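PDB 5GXX: glucanase from Clostridium thermocellum, which probably hydrolyses internal beta-1,4-glycosidic bonds of cellulose as a family 9 endoglucanase of the cellulosome. Local coordinates for residues Thr521-Tyr524 and Asp525-Tyr529; Lys563-Pro567 and Thr568-Ser572; Arg258-Lys262 and Glu263-Lys267. The protein carries 1 engineered substitution. All blocks are in the same frame, centred on the assembly; numbering follows the deposited sequence.

Interaction 1 (Thr521-Tyr524 and Asp525-Tyr529)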
loop_
_atom_site.group_PDB
_atom_site.type_symbol
_atom_site.label_atom_id
_atom_site.label_comp_id
_atom_site.label_asym_id
_atom_site.label_seq_id
_atom_site.Cartn_x
_atom_site.Cartn_y
_atom_site.Cartn_z
ATOM N N THR A 521 29.190 -20.062 2.570
ATOM C CA THR A 521 30.488 -20.035 3.240
ATOM C C THR A 521 30.655 -21.243 4.136
ATOM O O THR A 521 29.742 -21.619 4.873
ATOM C CB THR A 521 30.595 -18.738 4.066
ATOM O OG1 THR A 521 30.492 -17.632 3.162
ATOM C CG2 THR A 521 31.933 -18.646 4.801
ATOM N N HIS A 522 31.835 -21.859 4.051
ATOM C CA HIS A 522 32.133 -23.019 4.878
ATOM C C HIS A 522 32.318 -22.642 6.342
ATOM O O HIS A 522 33.034 -21.696 6.656
ATOM C CB HIS A 522 33.377 -23.738 4.348
ATOM C CG HIS A 522 33.643 -25.050 5.017
ATOM N ND1 HIS A 522 34.836 -25.336 5.647
ATOM C CD2 HIS A 522 32.866 -26.150 5.163
ATOM C CE1 HIS A 522 34.787 -26.559 6.141
ATOM N NE2 HIS A 522 33.603 -27.075 5.862
ATOM N N LEU A 523 31.653 -23.380 7.223
ATOM C CA LEU A 523 31.914 -23.301 8.656
ATOM C C LEU A 523 32.889 -24.424 9.039
ATOM O O LEU A 523 34.096 -24.189 9.176
ATOM C CB LEU A 523 30.610 -23.382 9.452
ATOM C CG LEU A 523 30.663 -23.037 10.943
ATOM C CD1 LEU A 523 30.953 -21.554 11.177
ATOM C CD2 LEU A 523 29.382 -23.455 11.654
ATOM N N TYR A 524 32.371 -25.640 9.210
ATOM C CA TYR A 524 33.219 -26.814 9.423
ATOM C C TYR A 524 32.524 -28.048 8.860
ATOM O O TYR A 524 31.293 -28.083 8.790
ATOM C CB TYR A 524 33.560 -26.998 10.911
ATOM C CG TYR A 524 32.372 -27.329 11.787
ATOM C CD1 TYR A 524 31.621 -26.322 12.385
ATOM C CD2 TYR A 524 32.004 -28.654 12.023
ATOM C CE1 TYR A 524 30.526 -26.621 13.180
ATOM C CE2 TYR A 524 30.908 -28.969 12.820
ATOM C CZ TYR A 524 30.174 -27.945 13.393
ATOM O OH TYR A 524 29.089 -28.238 14.187
ATOM N N ASP A 525 33.312 -29.053 8.476
ATOM C CA ASP A 525 32.779 -30.300 7.927
ATOM C C ASP A 525 31.865 -30.028 6.734
ATOM O O ASP A 525 32.277 -29.357 5.791
ATOM C CB ASP A 525 32.063 -31.098 9.025
ATOM C CG ASP A 525 33.013 -31.553 10.122
ATOM O OD1 ASP A 525 34.244 -31.459 9.922
ATOM O OD2 ASP A 525 32.521 -32.003 11.178
ATOM N N ASN A 526 30.633 -30.526 6.768
ATOM C CA ASN A 526 29.682 -30.221 5.699
ATOM C C ASN A 526 28.729 -29.070 6.036
ATOM O O ASN A 526 27.700 -28.903 5.370
ATOM C CB ASN A 526 28.901 -31.473 5.281
ATOM C CG ASN A 526 29.772 -32.517 4.594
ATOM O OD1 ASN A 526 30.858 -32.224 4.092
ATOM N ND2 ASN A 526 29.284 -33.753 4.559
ATOM N N ILE A 527 29.070 -28.281 7.058
ATOM C CA ILE A 527 28.226 -27.164 7.496
ATOM C C ILE A 527 28.622 -25.866 6.807
ATOM O O ILE A 527 29.784 -25.455 6.826
ATOM C CB ILE A 527 28.249 -26.928 9.030
ATOM C CG1 ILE A 527 28.025 -28.229 9.816
ATOM C CG2 ILE A 527 27.234 -25.845 9.416
ATOM C CD1 ILE A 527 26.803 -29.038 9.414
ATOM N N TYR A 528 27.632 -25.229 6.191
ATOM C CA TYR A 528 27.853 -24.001 5.444
ATOM C C TYR A 528 26.807 -22.971 5.865
ATOM O O TYR A 528 25.803 -23.328 6.492
ATOM C CB TYR A 528 27.750 -24.273 3.937
ATOM C CG TYR A 528 28.886 -25.091 3.361
ATOM C CD1 TYR A 528 28.958 -26.466 3.556
ATOM C CD2 TYR A 528 29.873 -24.480 2.602
ATOM C CE1 TYR A 528 30.014 -27.211 3.022
ATOM C CE2 TYR A 528 30.924 -25.207 2.058
ATOM C CZ TYR A 528 30.985 -26.569 2.274
ATOM O OH TYR A 528 32.032 -27.272 1.732
ATOM N N TYR A 529 27.032 -21.703 5.531
ATOM C CA TYR A 529 26.040 -20.675 5.855
ATOM C C TYR A 529 26.069 -19.502 4.884
ATOM O O TYR A 529 27.058 -19.264 4.183
ATOM C CB TYR A 529 26.230 -20.151 7.292
ATOM C CG TYR A 529 27.505 -19.368 7.504
ATOM C CD1 TYR A 529 28.731 -20.018 7.639
ATOM C CD2 TYR A 529 27.499 -17.979 7.539
ATOM C CE1 TYR A 529 29.915 -19.306 7.816
ATOM C CE2 TYR A 529 28.670 -17.257 7.737
ATOM C CZ TYR A 529 29.871 -17.922 7.869
ATOM O OH TYR A 529 31.022 -17.190 8.051
#

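Interaction 2 (Lys563-Pro567 and Thr568-Ser572). With CA (calcium ion), chain D.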
loop_
_atom_site.group_PDB
_atom_site.type_symbol
_atom_site.label_atom_id
_atom_site.label_comp_id
_atom_site.label_asym_id
_atom_site.label_seq_id
_atom_site.Cartn_x
_atom_site.Cartn_y
_atom_site.Cartn_z
ATOM N N LYS A 563 16.616 -33.942 -7.035
ATOM C CA LYS A 563 15.756 -34.549 -6.023
ATOM C C LYS A 563 16.477 -34.798 -4.698
ATOM O O LYS A 563 15.974 -35.533 -3.846
ATOM C CB LYS A 563 15.143 -35.861 -6.537
ATOM C CG LYS A 563 14.491 -35.792 -7.915
ATOM C CD LYS A 563 13.150 -35.086 -7.890
ATOM C CE LYS A 563 12.552 -35.061 -9.287
ATOM N NZ LYS A 563 11.229 -34.396 -9.279
ATOM N N PHE A 564 17.632 -34.165 -4.505
ATOM C CA PHE A 564 18.452 -34.413 -3.319
ATOM C C PHE A 564 18.298 -33.415 -2.172
ATOM O O PHE A 564 18.587 -33.775 -1.033
ATOM C CB PHE A 564 19.938 -34.554 -3.670
ATOM C CG PHE A 564 20.547 -33.327 -4.289
ATOM C CD1 PHE A 564 20.918 -32.240 -3.505
ATOM C CD2 PHE A 564 20.754 -33.256 -5.657
ATOM C CE1 PHE A 564 21.484 -31.117 -4.081
ATOM C CE2 PHE A 564 21.331 -32.148 -6.244
ATOM C CZ PHE A 564 21.696 -31.067 -5.450
ATOM N N TRP A 565 17.866 -32.190 -2.462
ATOM C CA TRP A 565 17.878 -31.113 -1.461
ATOM C C TRP A 565 17.166 -31.559 -0.190
ATOM O O TRP A 565 16.026 -32.010 -0.247
ATOM C CB TRP A 565 17.220 -29.857 -2.038
ATOM C CG TRP A 565 17.314 -28.651 -1.134
ATOM C CD1 TRP A 565 16.294 -28.065 -0.448
ATOM C CD2 TRP A 565 18.492 -27.893 -0.847
ATOM N NE1 TRP A 565 16.769 -26.986 0.267
ATOM C CE2 TRP A 565 18.115 -26.861 0.041
ATOM C CE3 TRP A 565 19.836 -27.998 -1.233
ATOM C CZ2 TRP A 565 19.034 -25.933 0.546
ATOM C CZ3 TRP A 565 20.747 -27.068 -0.745
ATOM C CH2 TRP A 565 20.338 -26.050 0.143
ATOM N N ASP A 566 17.838 -31.435 0.953
ATOM C CA ASP A 566 17.253 -31.874 2.220
ATOM C C ASP A 566 17.418 -30.802 3.300
ATOM O O ASP A 566 18.478 -30.700 3.913
ATOM C CB ASP A 566 17.867 -33.210 2.659
ATOM C CG ASP A 566 17.239 -33.762 3.931
ATOM O OD1 ASP A 566 16.159 -33.293 4.345
ATOM O OD2 ASP A 566 17.840 -34.681 4.523
ATOM N N PRO A 567 16.376 -29.983 3.517
ATOM C CA PRO A 567 16.483 -28.945 4.545
ATOM C C PRO A 567 16.385 -29.500 5.966
ATOM O O PRO A 567 16.773 -28.803 6.906
ATOM C CB PRO A 567 15.281 -28.047 4.254
ATOM C CG PRO A 567 14.256 -28.989 3.665
ATOM C CD PRO A 567 15.075 -29.934 2.821
ATOM N N THR A 568 15.869 -30.721 6.116
ATOM C CA THR A 568 15.610 -31.330 7.426
ATOM C C THR A 568 16.864 -31.618 8.259
ATOM O O THR A 568 16.758 -31.932 9.445
ATOM C CB THR A 568 14.707 -32.597 7.340
ATOM O OG1 THR A 568 15.471 -33.724 6.891
ATOM C CG2 THR A 568 13.515 -32.383 6.418
ATOM N N ASN A 569 18.046 -31.501 7.664
ATOM C CA ASN A 569 19.285 -31.608 8.438
ATOM C C ASN A 569 20.036 -30.280 8.559
ATOM O O ASN A 569 21.199 -30.249 8.971
ATOM C CB ASN A 569 20.194 -32.744 7.928
ATOM C CG ASN A 569 20.723 -32.512 6.516
ATOM O OD1 ASN A 569 20.647 -31.405 5.968
ATOM N ND2 ASN A 569 21.283 -33.567 5.919
ATOM N N ASP A 570 19.363 -29.193 8.185
ATOM C CA ASP A 570 19.962 -27.861 8.210
ATOM C C ASP A 570 19.709 -27.205 9.563
ATOM O O ASP A 570 18.569 -27.179 10.033
ATOM C CB ASP A 570 19.388 -26.995 7.094
ATOM C CG ASP A 570 19.757 -27.502 5.709
ATOM O OD1 ASP A 570 20.508 -28.507 5.567
ATOM O OD2 ASP A 570 19.274 -26.872 4.742
ATOM N N PHE A 571 20.780 -26.719 10.187
ATOM C CA PHE A 571 20.723 -26.140 11.533
ATOM C C PHE A 571 19.664 -25.040 11.657
ATOM O O PHE A 571 18.898 -25.001 12.617
ATOM C CB PHE A 571 22.102 -25.615 11.944
ATOM C CG PHE A 571 22.138 -24.953 13.306
ATOM C CD1 PHE A 571 21.881 -23.596 13.442
ATOM C CD2 PHE A 571 22.454 -25.690 14.444
ATOM C CE1 PHE A 571 21.930 -22.985 14.691
ATOM C CE2 PHE A 571 22.500 -25.094 15.696
ATOM C CZ PHE A 571 22.236 -23.738 15.821
ATOM N N SER A 572 19.583 -24.158 10.664
ATOM C CA SER A 572 18.655 -23.041 10.765
ATOM C C SER A 572 17.215 -23.327 10.352
ATOM O O SER A 572 16.343 -22.492 10.555
ATOM C CB SER A 572 19.214 -21.839 10.015
ATOM O OG SER A 572 20.428 -21.458 10.619
HETATM CA CA CA D . 20.742 -30.203 3.986
HETATM O O HOH W 1 20.317 -28.296 2.624
#

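Interaction 3 (Arg258-Lys262 and Glu263-Lys267)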
loop_
_atom_site.group_PDB
_atom_site.type_symbol
_atom_site.label_atom_id
_atom_site.label_comp_id
_atom_site.label_asym_id
_atom_site.label_seq_id
_atom_site.Cartn_x
_atom_site.Cartn_y
_atom_site.Cartn_z
ATOM N N ARG A 258 6.756 34.342 56.682
ATOM C CA ARG A 258 7.898 33.993 57.525
ATOM C C ARG A 258 8.962 35.100 57.536
ATOM O O ARG A 258 9.462 35.471 58.605
ATOM C CB ARG A 258 8.455 32.616 57.158
ATOM C CG ARG A 258 9.571 32.109 58.054
ATOM C CD ARG A 258 9.861 30.646 57.777
ATOM N NE ARG A 258 10.399 30.472 56.425
ATOM C CZ ARG A 258 10.620 29.301 55.841
ATOM N NH1 ARG A 258 10.363 28.170 56.477
ATOM N NH2 ARG A 258 11.120 29.271 54.615
ATOM N N ALA A 259 9.264 35.672 56.374
ATOM C CA ALA A 259 10.354 36.652 56.264
ATOM C C ALA A 259 10.102 38.033 56.869
ATOM O O ALA A 259 11.006 38.593 57.494
ATOM C CB ALA A 259 10.829 36.786 54.819
ATOM N N THR A 260 8.910 38.593 56.675
ATOM C CA THR A 260 8.592 39.927 57.187
ATOM C C THR A 260 7.778 39.868 58.476
ATOM O O THR A 260 7.742 40.840 59.235
ATOM C CB THR A 260 7.797 40.781 56.177
ATOM O OG1 THR A 260 6.474 40.246 56.034
ATOM C CG2 THR A 260 8.502 40.835 54.817
ATOM N N GLY A 261 7.123 38.724 58.686
ATOM C CA GLY A 261 6.171 38.538 59.776
ATOM C C GLY A 261 4.923 39.390 59.635
ATOM O O GLY A 261 4.082 39.413 60.534
ATOM N N LYS A 262 4.797 40.090 58.509
ATOM C CA LYS A 262 3.661 40.971 58.265
ATOM C C LYS A 262 2.338 40.210 58.232
ATOM O O LYS A 262 2.258 39.081 57.727
ATOM C CB LYS A 262 3.838 41.787 56.981
ATOM C CG LYS A 262 4.824 42.944 57.100
ATOM C CD LYS A 262 5.300 43.423 55.742
ATOM C CE LYS A 262 4.377 44.485 55.169
ATOM N NZ LYS A 262 5.084 45.239 54.089
ATOM N N GLU A 263 1.312 40.844 58.789
ATOM C CA GLU A 263 0.007 40.221 58.974
ATOM C C GLU A 263 -0.722 39.983 57.651
ATOM O O GLU A 263 -1.458 39.002 57.522
ATOM C CB GLU A 263 -0.831 41.055 59.955
ATOM C CG GLU A 263 -2.298 40.666 60.068
ATOM C CD GLU A 263 -2.529 39.319 60.731
ATOM O OE1 GLU A 263 -1.562 38.692 61.232
ATOM O OE2 GLU A 263 -3.708 38.892 60.731
ATOM N N GLU A 264 -0.507 40.856 56.666
ATOM C CA GLU A 264 -1.112 40.656 55.346
ATOM C C GLU A 264 -0.770 39.291 54.735
ATOM O O GLU A 264 -1.611 38.679 54.073
ATOM C CB GLU A 264 -0.763 41.800 54.389
ATOM C CG GLU A 264 0.667 41.774 53.881
ATOM C CD GLU A 264 1.011 43.000 53.061
ATOM O OE1 GLU A 264 1.158 44.085 53.659
ATOM O OE2 GLU A 264 1.158 42.875 51.829
ATOM N N TYR A 265 0.450 38.816 54.970
ATOM C CA TYR A 265 0.911 37.551 54.398
ATOM C C TYR A 265 0.346 36.381 55.199
ATOM O O TYR A 265 0.058 35.318 54.642
ATOM C CB TYR A 265 2.436 37.482 54.320
ATOM C CG TYR A 265 3.011 38.616 53.502
ATOM C CD1 TYR A 265 2.643 38.776 52.171
ATOM C CD2 TYR A 265 3.896 39.537 54.057
ATOM C CE1 TYR A 265 3.135 39.808 51.403
ATOM C CE2 TYR A 265 4.395 40.593 53.292
ATOM C CZ TYR A 265 4.005 40.715 51.971
ATOM O OH TYR A 265 4.470 41.740 51.179
ATOM N N HIS A 266 0.206 36.581 56.507
ATOM C CA HIS A 266 -0.378 35.568 57.377
ATOM C C HIS A 266 -1.868 35.400 57.124
ATOM O O HIS A 266 -2.373 34.271 57.038
ATOM C CB HIS A 266 -0.090 35.864 58.856
ATOM C CG HIS A 266 1.300 35.508 59.266
ATOM N ND1 HIS A 266 1.717 34.205 59.433
ATOM C CD2 HIS A 266 2.381 36.285 59.524
ATOM C CE1 HIS A 266 2.992 34.189 59.781
ATOM N NE2 HIS A 266 3.419 35.440 59.834
ATOM N N LYS A 267 -2.561 36.520 56.951
ATOM C CA LYS A 267 -3.970 36.504 56.591
ATOM C C LYS A 267 -4.190 35.734 55.295
ATOM O O LYS A 267 -5.112 34.901 55.233
ATOM C CB LYS A 267 -4.537 37.920 56.463
ATOM C CG LYS A 267 -5.976 37.992 55.982
ATOM C CD LYS A 267 -6.511 39.420 56.023
ATOM C CE LYS A 267 -7.975 39.448 55.606
ATOM N NZ LYS A 267 -8.608 40.745 55.972
HETATM O O HOH W 2 2.668 45.941 52.856
#

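Interaction 1 (Thr521-Tyr524 and Asp525-Tyr529)
Thr521 and His522 pair with Tyr529 and Tyr528 at the closed end of a beta hairpin, a local contact in which strand 515-524 folds back on strand 527-534 through a type II' turn from Tyr524 to Ile527. The hairpin lies at one side of a five-stranded antiparallel sheet in the cellulose-binding module, where strand 527-534 has strand 481-488 as its other neighbour. Thr521 and Tyr529 form a hydrogen-bonded pair, with Thr521 N giving to Tyr529 O at 2.8 Å and Tyr529 N returning a bond to Thr521 O. Nearer the turn the register slips: Leu523 and Tyr524 both face Ile527 in a classic beta bulge, Leu523 N binding Ile527 O while Tyr524 O receives Ile527 N across the turn. On the face carrying Thr521, CB of that residue lies over the Tyr529 ring, 4.1 Å from its centroid and 20° off the normal, a CH-pi contact; Tyr486 meets the same ring. Next along, Leu523 and Ile527 run side by side with CD2 of the leucine 3.9 Å from CG2 of the isoleucine, and Ile527 CG1 sits over one face of the Tyr524 ring near its rim. The sheet's other face brings the His522 and Tyr528 rings together at an oblique 55°, with His522 CD2 3.5 Å from Tyr528 CZ. Because CG of His522 stands anti to the backbone N (chi1 -172°), the imidazole extends along the strand toward the turn. Its edge there tethers the loop: His522 NE2 donates to Asp525 O at 2.6 Å, the acceptor lying almost in the ring plane and the donor tilted out of the carbonyl plane.

Interaction 2 (Lys563-Pro567 and Thr568-Ser572)
The Trp565 indole approaches the Asp570 carboxylate obliquely, its CZ2 4.3 Å from Asp570 OD2, and one face of the ring carries a water offset toward the rim. That water donates to Asp570 OD2 at 2.8 Å and also coordinates a calcium ion, so the indole lies against the water-bearing side of the site; its NE1 is hydrogen-bonded to Thr461 OG1. Asp570 divides its carboxylate between two tasks, with OD1 binding the metal directly at 2.3 Å while OD2 holds the water. Two further ligands come from the same turn: the backbone oxygen of Asp566 and the amide oxygen OD1 of Asn569, which lie 3.1 Å apart because the cation draws both in. The Asp566 side chain turns away from the metal. With its CG anti to the backbone N (chi1 -177°), OD1 reaches Thr568 and accepts twice, from Thr568 OG1 at 2.7 Å on the syn side and from Thr568 N, which arrives from above the carboxylate plane, closing an Asx turn. A beta turn follows as Asp570 N donates to Pro567 O at 2.9 Å. These two turns bend the chain round the ion, with Thr568 as a second-shell residue that probably holds the Asp566 end in place. The bound cation probably favours the ionised form of the Asp570 carboxylate. Asp488 O and both carboxylate oxygens of Glu491 complete seven-fold coordination, in a calcium site like those of the beta-sandwich family 3 cellulose-binding modules.

Interaction 3 (Arg258-Lys262 and Glu263-Lys267)
Thr260 OG1 sits between its own backbone N and carbonyl carbon (chi1 70°), which turns it toward the edge of the Tyr265 ring, and the Lys262 chain bends at chi3 (88°) to carry its amine alongside Glu264. The threonine oxygen lies near the ring plane, 3.3 Å from Tyr265 CD2, and accepts from Lys262 N at 3.0 Å in an ST turn; it is also hydrogen-bonded to Leu256 O. This joins the end of helix 249-260 to the start of helix 263-276, Gly261 breaking the first helix with positive phi and Lys262 holding the N-cap position of the second. The carbonyl oxygen of Lys262 receives weak bonds from Tyr265 N and His266 N, and the His266 ring presents its edge to Gly261 O, its CD2 at 3.7 Å; ND1 of that ring is hydrogen-bonded to Tyr315 OH. Lys262 runs beside Tyr265, with CB 3.7 Å from CD2 of the ring, while Glu264 CG lies over the centre of one ring face. Lys262 NZ and Glu264 OE1 stay 4.1 Å apart, beyond a salt bridge, and a water spans them, accepting from NZ at 2.8 Å and donating to OE1. The direct ionic partner of the amine is Glu222, whose carboxylate also bonds the hydroxyl of the buried Tyr265. Lysine and tyrosine thus converge on one acid, so the turn between the helices is anchored to helix 215-224 by a shared carboxylate, which the neighbouring amine probably stabilises as the anion, whereas Glu264, bridged by water and farther off, probably feels a weaker effect.

In the fold
Interactions 1 and 2 are neighbours around the calcium ion of the cellulose-binding module, their centres 13 Å apart and their nearest atoms about 6 Å apart without touching. Strand 481-488 mediates between them: Asp488, which touches Asn526 and Ile527 of interaction 1, gives its backbone oxygen to the metal held by residues 563-572, and the side chain of Ile527 is about 8 Å from that ion. Pro600 also touches both, through Leu523 and Tyr524 on one hand and Phe571 on the other. Interaction 3 belongs to the family 9 catalytic region, across the chain's centre, its own centre about 85 Å from that of interaction 1 and 88 Å from that of interaction 2.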